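Local atomic coordinates of LPS-assembly lipoprotein (Caulobacter crescentus, PDB entry 4KWY), a protein that belongs to the LptE family of lipoproteins and probably takes part in assembling lipopolysaccharide at the outer membrane. Residues E52-R57 against R71-W76; G90-S95 against R124-D129. One frame throughout, in Å; residues are numbered along the deposited sequence.

Contact 1 sets the short helix 52-56 against strand 67-80; contact 2, which comes wholly later in the chain, sets strand 86-99 against the long helix 104-135. Their centres lie about 12 Å apart. The two strands follow each other in sequence and pair antiparallel, with a probable backbone bond from Met72 N to Val94 O and a salt bridge from Arg71 NE to Asp93 OD1. Helix 52-56 flanks strand 67-80 just after strand 44-50 ends, whereas helix 104-135 covers a face of the sheet. Two neighbouring strands thus tie both helices into one small domain, an example of how separate helix-strand contacts are coupled through a shared sheet.

Contact 1 of 2, residues E52-R57 against R71-W76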
ATOM      1  N   GLU A  52       9.113   2.858  -7.037  1.00 48.01           N
ATOM      2  CA  GLU A  52       9.904   3.456  -5.961  1.00 49.16           C
ATOM      3  C   GLU A  52      10.579   4.774  -6.338  1.00 58.25           C
ATOM      4  O   GLU A  52      10.742   5.643  -5.463  1.00 56.50           O
ATOM      5  CB  GLU A  52      10.957   2.457  -5.464  1.00 51.16           C
ATOM      6  CG  GLU A  52      10.365   1.244  -4.763  1.00 53.15           C
ATOM      7  CD  GLU A  52       9.673   1.456  -3.430  1.00 63.87           C
ATOM      8  OE1 GLU A  52       9.625   2.610  -2.945  1.00 47.09           O
ATOM      9  OE2 GLU A  52       9.180   0.453  -2.863  1.00 60.22           O
ATOM     10  N   GLN A  53      10.975   4.917  -7.622  1.00 59.06           N
ATOM     11  CA  GLN A  53      11.598   6.150  -8.077  1.00 61.68           C
ATOM     12  C   GLN A  53      10.561   7.267  -8.054  1.00 62.46           C
ATOM     13  O   GLN A  53      10.860   8.330  -7.493  1.00 64.27           O
ATOM     14  CB  GLN A  53      12.277   6.000  -9.447  1.00 66.23           C
ATOM     15  CG  GLN A  53      13.668   5.339  -9.339  1.00 91.40           C
ATOM     16  CD  GLN A  53      14.615   5.637 -10.494  1.00120.23           C
ATOM     17  OE1 GLN A  53      14.649   6.744 -11.056  1.00118.62           O
ATOM     18  NE2 GLN A  53      15.461   4.670 -10.830  1.00112.89           N
ATOM     19  N   ARG A  54       9.325   6.999  -8.561  1.00 54.14           N
ATOM     20  CA  ARG A  54       8.198   7.959  -8.571  1.00 51.17           C
ATOM     21  C   ARG A  54       7.763   8.314  -7.141  1.00 51.79           C
ATOM     22  O   ARG A  54       7.427   9.463  -6.862  1.00 51.42           O
ATOM     23  CB  ARG A  54       7.000   7.411  -9.378  1.00 46.65           C
ATOM     24  CG  ARG A  54       5.792   8.362  -9.488  1.00 46.67           C
ATOM     25  CD  ARG A  54       4.688   7.796 -10.343  1.00 42.85           C
ATOM     26  NE  ARG A  54       5.123   7.616 -11.726  1.00 52.80           N
ATOM     27  CZ  ARG A  54       4.625   6.714 -12.560  1.00 75.43           C
ATOM     28  NH1 ARG A  54       3.667   5.890 -12.163  1.00 59.87           N
ATOM     29  NH2 ARG A  54       5.087   6.623 -13.800  1.00 81.69           N
ATOM     30  N   PHE A  55       7.807   7.343  -6.244  1.00 47.07           N
ATOM     31  CA  PHE A  55       7.407   7.554  -4.865  1.00 46.00           C
ATOM     32  C   PHE A  55       8.431   8.390  -4.050  1.00 54.10           C
ATOM     33  O   PHE A  55       8.037   9.068  -3.096  1.00 52.89           O
ATOM     34  CB  PHE A  55       7.167   6.202  -4.186  1.00 46.01           C
ATOM     35  CG  PHE A  55       6.524   6.298  -2.823  1.00 45.24           C
ATOM     36  CD1 PHE A  55       5.210   6.720  -2.685  1.00 45.25           C
ATOM     37  CD2 PHE A  55       7.232   5.957  -1.678  1.00 48.11           C
ATOM     38  CE1 PHE A  55       4.616   6.800  -1.426  1.00 45.61           C
ATOM     39  CE2 PHE A  55       6.630   6.037  -0.414  1.00 50.02           C
ATOM     40  CZ  PHE A  55       5.320   6.436  -0.304  1.00 46.17           C
ATOM     41  N   ALA A  56       9.723   8.324  -4.399  1.00 53.74           N
ATOM     42  CA  ALA A  56      10.758   9.066  -3.685  1.00 56.07           C
ATOM     43  C   ALA A  56      10.782  10.561  -4.106  1.00 63.17           C
ATOM     44  O   ALA A  56      11.317  11.414  -3.376  1.00 63.69           O
ATOM     45  CB  ALA A  56      12.110   8.422  -3.948  1.00 59.60           C
ATOM     46  N   ARG A  57      10.228  10.850  -5.301  1.00 60.82           N
ATOM     47  CA  ARG A  57      10.138  12.173  -5.910  1.00 62.58           C
ATOM     48  C   ARG A  57       8.866  12.937  -5.548  1.00 64.93           C
ATOM     49  O   ARG A  57       7.783  12.628  -6.049  1.00 63.09           O
ATOM     50  CB  ARG A  57      10.191  12.061  -7.448  1.00 65.29           C
ATOM     51  CG  ARG A  57      11.591  11.932  -8.045  1.00 86.97           C
ATOM     52  CD  ARG A  57      12.463  13.171  -7.856  1.00100.59           C
ATOM     53  NE  ARG A  57      11.823  14.410  -8.307  1.00102.20           N
ATOM     54  CZ  ARG A  57      11.801  14.835  -9.567  1.00116.86           C
ATOM     55  NH1 ARG A  57      12.359  14.112 -10.532  1.00107.54           N
ATOM     56  NH2 ARG A  57      11.212  15.981  -9.875  1.00105.77           N
ATOM     57  N   ARG A  71       3.218  10.810  -5.815  1.00 41.08           N
ATOM     58  CA  ARG A  71       2.406   9.783  -6.440  1.00 39.85           C
ATOM     59  C   ARG A  71       2.880   8.385  -6.099  1.00 40.38           C
ATOM     60  O   ARG A  71       4.063   8.072  -6.195  1.00 39.33           O
ATOM     61  CB  ARG A  71       2.387   9.974  -7.952  1.00 41.69           C
ATOM     62  CG  ARG A  71       1.311   9.156  -8.622  1.00 51.29           C
ATOM     63  CD  ARG A  71       1.051   9.667 -10.000  1.00 60.44           C
ATOM     64  NE  ARG A  71       0.421   8.639 -10.824  1.00 66.39           N
ATOM     65  CZ  ARG A  71       0.809   8.322 -12.052  1.00 76.45           C
ATOM     66  NH1 ARG A  71       1.842   8.942 -12.610  1.00 67.42           N
ATOM     67  NH2 ARG A  71       0.169   7.381 -12.733  1.00 62.78           N
HETATM   68  N   MSE A  72       1.940   7.560  -5.653  1.00 35.31           N
HETATM   69  CA  MSE A  72       2.237   6.174  -5.366  1.00 32.23           C
HETATM   70  C   MSE A  72       1.493   5.321  -6.388  1.00 34.82           C
HETATM   71  O   MSE A  72       0.259   5.267  -6.384  1.00 30.64           O
HETATM   72  CB  MSE A  72       1.898   5.766  -3.932  1.00 32.16           C
HETATM   73  CG  MSE A  72       2.268   4.296  -3.683  1.00 39.25           C
HETATM   74 SE   MSE A  72       1.937   3.737  -1.916  0.75 46.04          SE
HETATM   75  CE  MSE A  72       3.682   3.211  -1.524  1.00 43.67           C
ATOM     76  N   SER A  73       2.272   4.642  -7.247  1.00 34.08           N
ATOM     77  CA  SER A  73       1.783   3.740  -8.283  1.00 35.05           C
ATOM     78  C   SER A  73       2.162   2.333  -7.903  1.00 41.53           C
ATOM     79  O   SER A  73       3.341   2.059  -7.645  1.00 43.23           O
ATOM     80  CB  SER A  73       2.378   4.116  -9.628  1.00 39.33           C
ATOM     81  OG  SER A  73       2.042   5.455  -9.927  1.00 47.73           O
ATOM     82  N   VAL A  74       1.162   1.445  -7.801  1.00 38.34           N
ATOM     83  CA  VAL A  74       1.399   0.066  -7.367  1.00 36.91           C
ATOM     84  C   VAL A  74       0.694  -0.918  -8.266  1.00 41.16           C
ATOM     85  O   VAL A  74      -0.524  -0.882  -8.402  1.00 41.14           O
ATOM     86  CB  VAL A  74       0.933  -0.197  -5.893  1.00 38.57           C
ATOM     87  CG1 VAL A  74       1.626  -1.427  -5.304  1.00 37.79           C
ATOM     88  CG2 VAL A  74       1.085   1.031  -4.992  1.00 36.87           C
ATOM     89  N   ASP A  75       1.449  -1.856  -8.790  1.00 39.48           N
ATOM     90  CA  ASP A  75       0.918  -3.021  -9.489  1.00 40.23           C
ATOM     91  C   ASP A  75       1.009  -4.130  -8.500  1.00 39.49           C
ATOM     92  O   ASP A  75       2.049  -4.254  -7.862  1.00 38.25           O
ATOM     93  CB  ASP A  75       1.696  -3.342 -10.779  1.00 44.52           C
ATOM     94  CG  ASP A  75       1.305  -2.452 -11.935  1.00 58.66           C
ATOM     95  OD1 ASP A  75       0.163  -2.579 -12.424  1.00 60.08           O
ATOM     96  OD2 ASP A  75       2.140  -1.640 -12.355  1.00 70.17           O
ATOM     97  N   TRP A  76      -0.068  -4.895  -8.302  1.00 36.35           N
ATOM     98  CA  TRP A  76      -0.016  -5.977  -7.330  1.00 34.97           C
ATOM     99  C   TRP A  76      -0.716  -7.255  -7.828  1.00 39.50           C
ATOM    100  O   TRP A  76      -1.681  -7.188  -8.588  1.00 40.58           O
ATOM    101  CB  TRP A  76      -0.578  -5.510  -5.978  1.00 32.04           C
ATOM    102  CG  TRP A  76      -1.918  -4.858  -6.048  1.00 32.82           C
ATOM    103  CD1 TRP A  76      -2.186  -3.525  -6.197  1.00 34.98           C
ATOM    104  CD2 TRP A  76      -3.183  -5.514  -5.939  1.00 34.20           C
ATOM    105  NE1 TRP A  76      -3.545  -3.310  -6.185  1.00 33.97           N
ATOM    106  CE2 TRP A  76      -4.184  -4.514  -6.028  1.00 37.07           C
ATOM    107  CE3 TRP A  76      -3.570  -6.862  -5.783  1.00 37.40           C
ATOM    108  CZ2 TRP A  76      -5.548  -4.815  -5.965  1.00 38.51           C
ATOM    109  CZ3 TRP A  76      -4.920  -7.156  -5.672  1.00 41.15           C
ATOM    110  CH2 TRP A  76      -5.896  -6.142  -5.780  1.00 42.19           C
TER
HETATM  111  O   HOH W   1       5.734  11.272  -6.928  1.00 34.43           O
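Arg54 and Arg71 reach out side by side in the same direction, their guanidinium planes only 6° apart and their centres 4.2 Å from one another. Arg71 NH1 sits over one face of the Arg54 group, offset toward its rim. Asp93, salt-bridged to Arg71 NE, probably balances part of the charge of the stacked pair. Arg54, bent at its third torsion (chi3 -64°), turns its NH1 to Ser73 OG, 2.8 Å away and in the guanidinium plane, with an N-H...O angle of 150°. Ser73 OG also bonds Asp93, which links the serine to the same carboxylate.

On the inner side, Phe55 lies obliquely against the selenomethionine Met72. Met72 CE stands over the ring face in a CH-pi contact, 3.9 Å from the Phe55 centroid, and Met72 SE lies obliquely to the ring, 4.8 Å from the Phe55 centroid; Phe55 CD1 meets Met72 CB at 3.7 Å, and Arg71 O lies at the ring edge. Leu25, Ala118 and Ala122 add to this apolar layer. A water joins Arg54 O and Arg57 O to Arg71 N. The result is a Met-aromatic contact on the other side of the strand from the stacked arginines, where a short helix is laid nearly antiparallel along a strand of the sheet.

Contact 2 of 2, residues G90-S95 against R124-D129; sequences GRTDVS and RKIQLD
Thr92 and Ile126 mark where strand 90-95 and helix 124-129 draw together, their CA atoms 7.2 Å apart. The axes of the two segments approach to 9.3 Å and run in roughly opposite senses, 149° between their directions. Backbone alternation along the strand turns Thr92 and Val94 toward the helix and Arg91 and Asp93 away from it.

Thr92 divides its two branches between neighbouring helix residues. Its methyl CG2 lies beside the aliphatic part of Lys125, 3.9 Å from Lys125 CB, the two side chains running past one another in opposite senses. Its hydroxyl, placed beside the backbone N by a chi1 of -53°, comes with OG1 within 3.4 Å of Ile126 CG1 and is hydrogen-bonded to Trp76 NE1 on the adjoining strand. This is helix-on-sheet packing, in which the long C-terminal helix 104-135 of the LptE-like fold covers a face of the antiparallel pair 67-80 and 86-99. A valine in place of Thr92 would probably leave the indole N-H of Trp76 without its hydroxyl partner.

Toward Val94, the Lys125 side chain bends at its third torsion (chi3 117°), with Lys125 CD 3.8 Å from Val94 CG2. The bend carries the ammonium group to the strand backbone, where Lys125 NZ makes a weak hydrogen bond of 3.2 Å to Asp93 O. Ile126 also touches Trp76 of strand 67-80 and Leu26 and Leu30 of helix 21-34, which places it among the buried side chains between helices 104-135 and 21-34 and the sheet. On the strand's other side, NE and NH2 of Arg91 both converge on the single oxygen OD2 of Asp93, each 2.8 Å from it, while the other carboxylate oxygen turns to Arg71 of the adjoining strand.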
ATOM      1  N   GLY A  90      -4.301  -6.344  -9.488  1.00 45.06           N
ATOM      2  CA  GLY A  90      -4.772  -4.973  -9.525  1.00 42.83           C
ATOM      3  C   GLY A  90      -3.674  -3.963  -9.764  1.00 46.61           C
ATOM      4  O   GLY A  90      -2.477  -4.294  -9.815  1.00 43.01           O
ATOM      5  N   ARG A  91      -4.115  -2.709  -9.950  1.00 46.60           N
ATOM      6  CA  ARG A  91      -3.303  -1.512 -10.124  1.00 47.00           C
ATOM      7  C   ARG A  91      -3.923  -0.445  -9.236  1.00 49.29           C
ATOM      8  O   ARG A  91      -5.140  -0.316  -9.199  1.00 50.45           O
ATOM      9  CB  ARG A  91      -3.216  -1.100 -11.605  1.00 53.95           C
ATOM     10  CG  ARG A  91      -2.572   0.273 -11.889  1.00 76.61           C
ATOM     11  CD  ARG A  91      -1.108   0.424 -11.477  1.00 98.85           C
ATOM     12  NE  ARG A  91      -0.641   1.794 -11.709  1.00114.97           N
ATOM     13  CZ  ARG A  91       0.359   2.132 -12.522  1.00133.26           C
ATOM     14  NH1 ARG A  91       1.049   1.197 -13.161  1.00122.28           N
ATOM     15  NH2 ARG A  91       0.689   3.404 -12.684  1.00120.76           N
ATOM     16  N   THR A  92      -3.108   0.226  -8.433  1.00 43.83           N
ATOM     17  CA  THR A  92      -3.569   1.271  -7.500  1.00 41.88           C
ATOM     18  C   THR A  92      -2.682   2.496  -7.723  1.00 43.26           C
ATOM     19  O   THR A  92      -1.464   2.388  -7.755  1.00 42.15           O
ATOM     20  CB  THR A  92      -3.532   0.713  -6.035  1.00 39.24           C
ATOM     21  OG1 THR A  92      -4.256  -0.511  -5.990  1.00 42.54           O
ATOM     22  CG2 THR A  92      -4.101   1.667  -4.994  1.00 28.97           C
ATOM     23  N   ASP A  93      -3.295   3.637  -7.903  1.00 41.39           N
ATOM     24  CA  ASP A  93      -2.600   4.905  -8.095  1.00 40.94           C
ATOM     25  C   ASP A  93      -3.154   5.900  -7.114  1.00 41.02           C
ATOM     26  O   ASP A  93      -4.332   6.225  -7.177  1.00 39.14           O
ATOM     27  CB  ASP A  93      -2.773   5.417  -9.531  1.00 45.23           C
ATOM     28  CG  ASP A  93      -1.510   5.361 -10.359  1.00 58.52           C
ATOM     29  OD1 ASP A  93      -0.646   6.243 -10.178  1.00 59.01           O
ATOM     30  OD2 ASP A  93      -1.424   4.484 -11.245  1.00 66.52           O
ATOM     31  N   VAL A  94      -2.316   6.361  -6.184  1.00 36.22           N
ATOM     32  CA  VAL A  94      -2.716   7.318  -5.155  1.00 34.47           C
ATOM     33  C   VAL A  94      -1.839   8.584  -5.251  1.00 39.20           C
ATOM     34  O   VAL A  94      -0.621   8.476  -5.436  1.00 39.97           O
ATOM     35  CB  VAL A  94      -2.624   6.657  -3.750  1.00 35.75           C
ATOM     36  CG1 VAL A  94      -2.837   7.688  -2.642  1.00 35.87           C
ATOM     37  CG2 VAL A  94      -3.640   5.529  -3.613  1.00 35.07           C
ATOM     38  N   SER A  95      -2.450   9.760  -5.069  1.00 35.93           N
ATOM     39  CA  SER A  95      -1.732  11.044  -5.044  1.00 35.82           C
ATOM     40  C   SER A  95      -2.017  11.795  -3.776  1.00 35.09           C
ATOM     41  O   SER A  95      -3.149  11.820  -3.329  1.00 33.02           O
ATOM     42  CB  SER A  95      -2.113  11.915  -6.233  1.00 41.36           C
ATOM     43  OG  SER A  95      -1.359  11.472  -7.344  1.00 57.98           O
ATOM     44  N   ARG A 124      -5.727   1.090   1.983  1.00 40.91           N
ATOM     45  CA  ARG A 124      -7.172   1.159   2.131  1.00 41.61           C
ATOM     46  C   ARG A 124      -7.880   0.738   0.829  1.00 44.81           C
ATOM     47  O   ARG A 124      -8.812  -0.050   0.894  1.00 47.37           O
ATOM     48  CB  ARG A 124      -7.567   2.590   2.542  1.00 41.43           C
ATOM     49  CG  ARG A 124      -9.029   2.779   2.883  1.00 44.68           C
ATOM     50  CD  ARG A 124      -9.319   4.244   3.114  1.00 55.10           C
ATOM     51  NE  ARG A 124     -10.742   4.511   3.359  1.00 65.44           N
ATOM     52  CZ  ARG A 124     -11.202   5.193   4.405  1.00 79.96           C
ATOM     53  NH1 ARG A 124     -10.363   5.661   5.322  1.00 63.86           N
ATOM     54  NH2 ARG A 124     -12.500   5.431   4.530  1.00 72.13           N
ATOM     55  N   LYS A 125      -7.424   1.235  -0.334  1.00 39.24           N
ATOM     56  CA  LYS A 125      -7.974   0.908  -1.666  1.00 39.26           C
ATOM     57  C   LYS A 125      -7.786  -0.585  -2.027  1.00 44.39           C
ATOM     58  O   LYS A 125      -8.708  -1.196  -2.547  1.00 47.35           O
ATOM     59  CB  LYS A 125      -7.317   1.791  -2.739  1.00 40.19           C
ATOM     60  CG  LYS A 125      -7.908   3.177  -2.831  1.00 38.60           C
ATOM     61  CD  LYS A 125      -7.102   4.034  -3.755  1.00 44.39           C
ATOM     62  CE  LYS A 125      -7.899   4.468  -4.956  1.00 66.01           C
ATOM     63  NZ  LYS A 125      -7.156   5.470  -5.772  1.00 83.15           N
ATOM     64  N   ILE A 126      -6.599  -1.151  -1.761  1.00 39.04           N
ATOM     65  CA  ILE A 126      -6.275  -2.555  -2.007  1.00 39.20           C
ATOM     66  C   ILE A 126      -7.115  -3.487  -1.055  1.00 48.56           C
ATOM     67  O   ILE A 126      -7.667  -4.492  -1.517  1.00 47.93           O
ATOM     68  CB  ILE A 126      -4.742  -2.784  -1.849  1.00 38.93           C
ATOM     69  CG1 ILE A 126      -3.957  -2.032  -2.933  1.00 35.70           C
ATOM     70  CG2 ILE A 126      -4.395  -4.305  -1.854  1.00 39.78           C
ATOM     71  CD1 ILE A 126      -2.430  -2.020  -2.695  1.00 28.22           C
ATOM     72  N   GLN A 127      -7.207  -3.122   0.264  1.00 47.56           N
ATOM     73  CA  GLN A 127      -7.913  -3.865   1.318  1.00 49.17           C
ATOM     74  C   GLN A 127      -9.363  -3.987   0.985  1.00 54.86           C
ATOM     75  O   GLN A 127      -9.925  -5.038   1.221  1.00 57.43           O
ATOM     76  CB  GLN A 127      -7.742  -3.186   2.691  1.00 50.87           C
ATOM     77  CG  GLN A 127      -8.273  -3.988   3.886  1.00 72.90           C
ATOM     78  CD  GLN A 127      -9.445  -3.311   4.555  1.00 90.55           C
ATOM     79  OE1 GLN A 127      -9.300  -2.302   5.253  1.00 89.95           O
ATOM     80  NE2 GLN A 127     -10.634  -3.856   4.362  1.00 75.96           N
ATOM     81  N   LEU A 128      -9.967  -2.921   0.449  1.00 51.94           N
ATOM     82  CA  LEU A 128     -11.360  -2.859   0.021  1.00 53.64           C
ATOM     83  C   LEU A 128     -11.548  -3.749  -1.206  1.00 56.90           C
ATOM     84  O   LEU A 128     -12.517  -4.492  -1.269  1.00 58.66           O
ATOM     85  CB  LEU A 128     -11.752  -1.386  -0.267  1.00 53.18           C
ATOM     86  CG  LEU A 128     -13.011  -1.144  -1.129  1.00 60.93           C
ATOM     87  CD1 LEU A 128     -14.290  -1.340  -0.321  1.00 65.11           C
ATOM     88  CD2 LEU A 128     -12.991   0.217  -1.801  1.00 61.38           C
ATOM     89  N   ASP A 129     -10.604  -3.702  -2.151  1.00 53.69           N
ATOM     90  CA  ASP A 129     -10.603  -4.516  -3.373  1.00 56.21           C
ATOM     91  C   ASP A 129     -10.481  -6.042  -3.040  1.00 62.60           C
ATOM     92  O   ASP A 129     -11.222  -6.857  -3.600  1.00 67.24           O
ATOM     93  CB  ASP A 129      -9.463  -4.051  -4.274  1.00 55.76           C
ATOM     94  CG  ASP A 129      -9.448  -4.634  -5.658  1.00 66.37           C
ATOM     95  OD1 ASP A 129      -9.203  -5.853  -5.781  1.00 69.27           O
ATOM     96  OD2 ASP A 129      -9.590  -3.856  -6.624  1.00 69.86           O
TER